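Local coordinates for protein transcriptional regulator (PDB 2H0A) that probably regulates transcription, likely as a repressor related to CcpA, and has a core that resembles periplasmic binding proteins, at residues T11-Y14 and R15-E19; L245-M248 and R249-G253. One frame throughout, in Å; residues are numbered along the deposited sequence.

Interaction 1: T11-Y14 and R15-E19; sequences TEFY and RRLVE
Glu12 and Arg15 pair within the first turns of helix 12-25, the helix that links strands 2-6 and 31-34 in a beta-alpha-beta unit; Thr11 sits at its N-cap. The guanidinium of Arg15 grips the Glu12 carboxylate side-on with two nitrogens. NE gives the shorter bond, 2.7 Å to OE1 of Glu12, which it meets on the syn side. The two planes are 59° apart, and NH2 of Arg15, 3.3 Å from Glu12 OE2, accordingly meets that oxygen from above the carboxylate plane. Glu12 reaches forward because its chain bends at chi2 (71°), bringing the acid alongside the arginine. The remaining end of the guanidinium, NH1 of Arg15, bonds OE1 of Glu19 at 2.7 Å, making a three-residue network that suits two acids spaced one turn to either side of an arginine.

The backbone underneath is helical: Arg16 N to Glu12 O is nearly straight (174°) at 3.0 Å, and Thr11 O accepts from both Tyr14 N and Arg15 N. On the inner side, CD2 of Leu17 lies oblique to the rings of Phe13 and Tyr14, 4.2 Å from CD1 of Tyr14, and Leu17 also touches Val233 of helix 233-248. Tyr14 OH bonds Ser63 OG, while Arg16 turns its guanidinium to Asp216 O, His218, Gln231 O and Glu234. With acids at two of its edges, the positive charge of Arg15 is probably well balanced, and the bonds to both acids are likely to restrict its rotation.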
ATOM      1  N   THR A  11       0.865   0.532   8.217  1.00 62.01           N
ATOM      2  CA  THR A  11      -0.164  -0.493   8.342  1.00 58.99           C
ATOM      3  C   THR A  11      -0.683  -0.441   9.772  1.00 55.62           C
ATOM      4  O   THR A  11      -0.126   0.271  10.603  1.00 55.65           O
ATOM      5  CB  THR A  11       0.422  -1.882   8.079  1.00 60.39           C
ATOM      6  OG1 THR A  11       1.617  -2.047   8.852  1.00 61.31           O
ATOM      7  CG2 THR A  11       0.752  -2.048   6.609  1.00 61.25           C
ATOM      8  N   GLU A  12      -1.744  -1.183  10.067  1.00 50.94           N
ATOM      9  CA  GLU A  12      -2.300  -1.178  11.415  1.00 48.25           C
ATOM     10  C   GLU A  12      -1.291  -1.726  12.428  1.00 46.82           C
ATOM     11  O   GLU A  12      -1.340  -1.395  13.611  1.00 45.17           O
ATOM     12  CB  GLU A  12      -3.588  -2.005  11.457  1.00 48.72           C
ATOM     13  CG  GLU A  12      -4.157  -2.204  12.852  1.00 51.53           C
ATOM     14  CD  GLU A  12      -4.741  -0.935  13.446  1.00 54.08           C
ATOM     15  OE1 GLU A  12      -4.239   0.163  13.125  1.00 55.84           O
ATOM     16  OE2 GLU A  12      -5.697  -1.037  14.248  1.00 54.67           O
ATOM     17  N   PHE A  13      -0.370  -2.555  11.946  1.00 45.84           N
ATOM     18  CA  PHE A  13       0.647  -3.163  12.794  1.00 44.99           C
ATOM     19  C   PHE A  13       1.580  -2.111  13.358  1.00 46.03           C
ATOM     20  O   PHE A  13       2.084  -2.240  14.476  1.00 47.01           O
ATOM     21  CB  PHE A  13       1.453  -4.186  11.992  1.00 43.35           C
ATOM     22  CG  PHE A  13       2.573  -4.833  12.769  1.00 41.72           C
ATOM     23  CD1 PHE A  13       2.309  -5.814  13.717  1.00 38.92           C
ATOM     24  CD2 PHE A  13       3.899  -4.466  12.541  1.00 40.13           C
ATOM     25  CE1 PHE A  13       3.351  -6.423  14.420  1.00 37.34           C
ATOM     26  CE2 PHE A  13       4.941  -5.075  13.242  1.00 38.67           C
ATOM     27  CZ  PHE A  13       4.664  -6.052  14.181  1.00 35.86           C
ATOM     28  N   TYR A  14       1.819  -1.064  12.581  1.00 46.69           N
ATOM     29  CA  TYR A  14       2.699  -0.010  13.036  1.00 47.69           C
ATOM     30  C   TYR A  14       1.932   1.001  13.858  1.00 47.55           C
ATOM     31  O   TYR A  14       2.503   1.657  14.723  1.00 48.84           O
ATOM     32  CB  TYR A  14       3.402   0.628  11.841  1.00 50.84           C
ATOM     33  CG  TYR A  14       4.284  -0.379  11.155  1.00 56.88           C
ATOM     34  CD1 TYR A  14       5.482  -0.793  11.741  1.00 58.99           C
ATOM     35  CD2 TYR A  14       3.853  -1.037  10.005  1.00 60.10           C
ATOM     36  CE1 TYR A  14       6.218  -1.847  11.210  1.00 62.29           C
ATOM     37  CE2 TYR A  14       4.579  -2.093   9.463  1.00 63.85           C
ATOM     38  CZ  TYR A  14       5.759  -2.497  10.074  1.00 64.89           C
ATOM     39  OH  TYR A  14       6.446  -3.579   9.567  1.00 67.08           O
ATOM     40  N   ARG A  15       0.633   1.122  13.617  1.00 46.60           N
ATOM     41  CA  ARG A  15      -0.133   2.068  14.408  1.00 46.09           C
ATOM     42  C   ARG A  15      -0.121   1.543  15.834  1.00 45.95           C
ATOM     43  O   ARG A  15       0.194   2.277  16.770  1.00 46.54           O
ATOM     44  CB  ARG A  15      -1.581   2.185  13.921  1.00 45.47           C
ATOM     45  CG  ARG A  15      -2.365   3.252  14.679  1.00 45.69           C
ATOM     46  CD  ARG A  15      -3.873   3.160  14.479  1.00 45.98           C
ATOM     47  NE  ARG A  15      -4.458   1.992  15.134  1.00 48.24           N
ATOM     48  CZ  ARG A  15      -4.441   1.778  16.446  1.00 49.58           C
ATOM     49  NH1 ARG A  15      -3.869   2.651  17.264  1.00 50.12           N
ATOM     50  NH2 ARG A  15      -4.988   0.681  16.943  1.00 51.27           N
ATOM     51  N   ARG A  16      -0.449   0.261  15.988  1.00 45.12           N
ATOM     52  CA  ARG A  16      -0.487  -0.380  17.303  1.00 43.93           C
ATOM     53  C   ARG A  16       0.879  -0.404  17.969  1.00 43.00           C
ATOM     54  O   ARG A  16       0.979  -0.284  19.187  1.00 43.18           O
ATOM     55  CB  ARG A  16      -0.993  -1.816  17.188  1.00 41.98           C
ATOM     56  CG  ARG A  16      -2.367  -1.953  16.568  1.00 42.81           C
ATOM     57  CD  ARG A  16      -2.656  -3.416  16.283  1.00 43.14           C
ATOM     58  NE  ARG A  16      -2.648  -4.207  17.508  1.00 44.24           N
ATOM     59  CZ  ARG A  16      -2.617  -5.535  17.548  1.00 42.40           C
ATOM     60  NH1 ARG A  16      -2.593  -6.236  16.422  1.00 40.33           N
ATOM     61  NH2 ARG A  16      -2.606  -6.157  18.717  1.00 40.09           N
ATOM     62  N   LEU A  17       1.921  -0.563  17.162  1.00 42.71           N
ATOM     63  CA  LEU A  17       3.290  -0.625  17.656  1.00 41.96           C
ATOM     64  C   LEU A  17       3.683   0.691  18.304  1.00 41.71           C
ATOM     65  O   LEU A  17       4.256   0.711  19.390  1.00 41.41           O
ATOM     66  CB  LEU A  17       4.246  -0.937  16.505  1.00 42.13           C
ATOM     67  CG  LEU A  17       5.563  -1.615  16.885  1.00 44.10           C
ATOM     68  CD1 LEU A  17       5.266  -3.009  17.428  1.00 45.02           C
ATOM     69  CD2 LEU A  17       6.469  -1.715  15.674  1.00 43.98           C
ATOM     70  N   VAL A  18       3.355   1.790  17.635  1.00 42.08           N
ATOM     71  CA  VAL A  18       3.671   3.128  18.118  1.00 41.02           C
ATOM     72  C   VAL A  18       2.780   3.543  19.277  1.00 42.31           C
ATOM     73  O   VAL A  18       3.203   4.288  20.158  1.00 42.29           O
ATOM     74  CB  VAL A  18       3.532   4.159  16.995  1.00 40.72           C
ATOM     75  CG1 VAL A  18       3.654   5.557  17.566  1.00 41.30           C
ATOM     76  CG2 VAL A  18       4.593   3.922  15.934  1.00 37.31           C
ATOM     77  N   GLU A  19       1.535   3.084  19.275  1.00 43.79           N
ATOM     78  CA  GLU A  19       0.645   3.412  20.375  1.00 46.12           C
ATOM     79  C   GLU A  19       1.298   2.808  21.606  1.00 47.82           C
ATOM     80  O   GLU A  19       1.277   3.398  22.688  1.00 48.67           O
ATOM     81  CB  GLU A  19      -0.734   2.789  20.171  1.00 47.38           C
ATOM     82  CG  GLU A  19      -1.732   3.126  21.276  1.00 51.05           C
ATOM     83  CD  GLU A  19      -3.119   2.546  21.016  1.00 54.48           C
ATOM     84  OE1 GLU A  19      -3.709   2.870  19.962  1.00 56.57           O
ATOM     85  OE2 GLU A  19      -3.621   1.771  21.865  1.00 55.43           O
TER

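Interaction 2: L245-M248 and R249-G253; sequences LERM and RGYQG
Arg247 and Tyr251 meet across a Schellman motif that ends helix 233-248, with Gly250 as its C-prime residue. Tyr251 N reaches back to Glu246 O at 2.9 Å, and Gly250 N bonds Arg247 O at 3.2 Å from above the carbonyl plane. The positive phi of Gly250 (93°) suits glycine, since a CB there would be jammed against the preceding carbonyl oxygen. One residue earlier, Arg249 N still makes a helical bond to Leu245 O.

The turn brings Tyr251 back beside the helix. Its CG stands anti to the backbone N (chi1 174°), which sets the ring next to the Arg247 side chain. The arginine bends at chi2, bringing CD to the ring edge and one face of its guanidinium to CE2 of Tyr251, which sits over the centre of that face, 3.7 Å from Arg247 CZ. Because the planes are 57° apart, this is an inclined contact and not a parallel stack. Arg247 NE adds a weak bond to Tyr251 O, whereas NH1 forms a salt bridge with Asp92. Replacing Tyr251 by an alanine would take away the ring carbons over that guanidinium face, probably leaving Arg247 held mainly by Asp92 and freer to turn.

On another side of the helix end, Arg249 runs extended from CG to NE alongside Leu245, pointing the same way. A long aliphatic stem ending in charge suits this exposed place: its methylenes pass the Leu245 carbonyl, and NH2 hydrogen-bonds Gln28. The leucine lies against one face of the guanidinium, its CD1 4.1 Å from Arg249 NH1.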
ATOM      1  N   LEU A 245      14.669   3.146  27.244  1.00 45.54           N
ATOM      2  CA  LEU A 245      14.785   4.032  28.399  1.00 46.84           C
ATOM      3  C   LEU A 245      15.898   3.564  29.305  1.00 47.96           C
ATOM      4  O   LEU A 245      16.771   4.342  29.697  1.00 47.90           O
ATOM      5  CB  LEU A 245      13.498   4.035  29.212  1.00 48.99           C
ATOM      6  CG  LEU A 245      12.363   4.974  28.817  1.00 52.85           C
ATOM      7  CD1 LEU A 245      11.211   4.773  29.790  1.00 54.40           C
ATOM      8  CD2 LEU A 245      12.848   6.424  28.854  1.00 53.72           C
ATOM      9  N   GLU A 246      15.847   2.283  29.654  1.00 48.33           N
ATOM     10  CA  GLU A 246      16.853   1.699  30.526  1.00 48.71           C
ATOM     11  C   GLU A 246      18.221   2.026  29.959  1.00 48.58           C
ATOM     12  O   GLU A 246      19.122   2.438  30.680  1.00 50.22           O
ATOM     13  CB  GLU A 246      16.653   0.186  30.619  1.00 48.10           C
ATOM     14  CG  GLU A 246      15.554  -0.225  31.589  1.00 48.68           C
ATOM     15  CD  GLU A 246      14.969  -1.594  31.285  1.00 49.83           C
ATOM     16  OE1 GLU A 246      15.639  -2.410  30.621  1.00 49.72           O
ATOM     17  OE2 GLU A 246      13.830  -1.859  31.721  1.00 49.93           O
ATOM     18  N   ARG A 247      18.358   1.864  28.653  1.00 48.08           N
ATOM     19  CA  ARG A 247      19.617   2.136  27.993  1.00 47.15           C
ATOM     20  C   ARG A 247      19.915   3.641  27.951  1.00 47.72           C
ATOM     21  O   ARG A 247      21.049   4.063  28.186  1.00 46.55           O
ATOM     22  CB  ARG A 247      19.587   1.556  26.579  1.00 45.52           C
ATOM     23  CG  ARG A 247      20.814   0.737  26.243  1.00 44.73           C
ATOM     24  CD  ARG A 247      20.615  -0.756  26.465  1.00 42.56           C
ATOM     25  NE  ARG A 247      21.880  -1.399  26.818  1.00 40.02           N
ATOM     26  CZ  ARG A 247      22.186  -2.667  26.569  1.00 39.43           C
ATOM     27  NH1 ARG A 247      21.333  -3.466  25.953  1.00 38.56           N
ATOM     28  NH2 ARG A 247      23.361  -3.140  26.941  1.00 37.90           N
ATOM     29  N   MET A 248      18.900   4.448  27.654  1.00 48.51           N
ATOM     30  CA  MET A 248      19.098   5.892  27.594  1.00 49.44           C
ATOM     31  C   MET A 248      19.419   6.432  28.978  1.00 51.83           C
ATOM     32  O   MET A 248      20.027   7.493  29.115  1.00 53.62           O
ATOM     33  CB  MET A 248      17.857   6.605  27.032  1.00 45.65           C
ATOM     34  CG  MET A 248      17.601   6.357  25.541  1.00 42.23           C
ATOM     35  SD  MET A 248      16.393   7.482  24.783  1.00 38.92           S
ATOM     36  CE  MET A 248      14.950   7.228  25.805  1.00 36.40           C
ATOM     37  N   ARG A 249      19.016   5.688  30.004  1.00 53.74           N
ATOM     38  CA  ARG A 249      19.254   6.093  31.387  1.00 53.49           C
ATOM     39  C   ARG A 249      20.512   5.480  31.984  1.00 54.17           C
ATOM     40  O   ARG A 249      20.615   5.319  33.199  1.00 54.49           O
ATOM     41  CB  ARG A 249      18.038   5.753  32.251  1.00 52.12           C
ATOM     42  CG  ARG A 249      16.879   6.714  32.042  1.00 52.75           C
ATOM     43  CD  ARG A 249      15.576   6.170  32.591  1.00 51.13           C
ATOM     44  NE  ARG A 249      14.583   7.223  32.762  1.00 49.47           N
ATOM     45  CZ  ARG A 249      13.326   7.004  33.126  1.00 49.45           C
ATOM     46  NH1 ARG A 249      12.909   5.765  33.351  1.00 50.45           N
ATOM     47  NH2 ARG A 249      12.491   8.020  33.288  1.00 48.75           N
ATOM     48  N   GLY A 250      21.463   5.128  31.124  1.00 54.45           N
ATOM     49  CA  GLY A 250      22.724   4.590  31.599  1.00 54.44           C
ATOM     50  C   GLY A 250      22.935   3.098  31.739  1.00 55.02           C
ATOM     51  O   GLY A 250      24.031   2.684  32.112  1.00 55.75           O
ATOM     52  N   TYR A 251      21.929   2.280  31.445  1.00 55.02           N
ATOM     53  CA  TYR A 251      22.106   0.833  31.577  1.00 55.49           C
ATOM     54  C   TYR A 251      23.172   0.262  30.644  1.00 56.41           C
ATOM     55  O   TYR A 251      23.156   0.496  29.434  1.00 57.33           O
ATOM     56  CB  TYR A 251      20.793   0.078  31.338  1.00 54.13           C
ATOM     57  CG  TYR A 251      21.017  -1.415  31.337  1.00 52.91           C
ATOM     58  CD1 TYR A 251      21.343  -2.087  32.514  1.00 51.23           C
ATOM     59  CD2 TYR A 251      21.038  -2.133  30.144  1.00 52.77           C
ATOM     60  CE1 TYR A 251      21.696  -3.428  32.500  1.00 50.53           C
ATOM     61  CE2 TYR A 251      21.393  -3.478  30.119  1.00 51.07           C
ATOM     62  CZ  TYR A 251      21.725  -4.118  31.302  1.00 50.60           C
ATOM     63  OH  TYR A 251      22.123  -5.434  31.278  1.00 50.58           O
ATOM     64  N   GLN A 252      24.093  -0.503  31.214  1.00 57.47           N
ATOM     65  CA  GLN A 252      25.159  -1.111  30.436  1.00 59.23           C
ATOM     66  C   GLN A 252      25.123  -2.622  30.590  1.00 58.82           C
ATOM     67  O   GLN A 252      24.848  -3.145  31.672  1.00 60.30           O
ATOM     68  CB  GLN A 252      26.517  -0.579  30.889  1.00 61.64           C
ATOM     69  CG  GLN A 252      26.664   0.924  30.755  1.00 67.38           C
ATOM     70  CD  GLN A 252      27.990   1.435  31.293  1.00 70.84           C
ATOM     71  OE1 GLN A 252      28.268   2.635  31.249  1.00 72.57           O
ATOM     72  NE2 GLN A 252      28.815   0.525  31.806  1.00 71.64           N
ATOM     73  N   GLY A 253      25.406  -3.319  29.499  1.00 56.98           N
ATOM     74  CA  GLY A 253      25.396  -4.767  29.515  1.00 53.83           C
ATOM     75  C   GLY A 253      25.300  -5.231  28.081  1.00 53.29           C
ATOM     76  O   GLY A 253      25.105  -4.411  27.185  1.00 51.65           O
TER

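Overall arrangement
Interaction 1 comes first along the chain, at the start of helix 12-25; interaction 2 follows much later, where helix 233-248 gives way to the loop before strand 257-265. Their centres lie 25 Å apart and their nearest atoms about 12 Å, without touching. The two helices nevertheless pack together: the first turns of helix 12-25 rest on Val233, at the start of helix 233-248. Interaction 2 lies at that helix's far end, where Leu245 and Met248 meet Tyr30, just before strand 31-34. Strands 2-6, 31-34 and 257-265, which adjoin these helices in the chain, all belong to one mixed sheet, so interaction 1 marks the partly buried start of one helix and interaction 2 the surface end of the other.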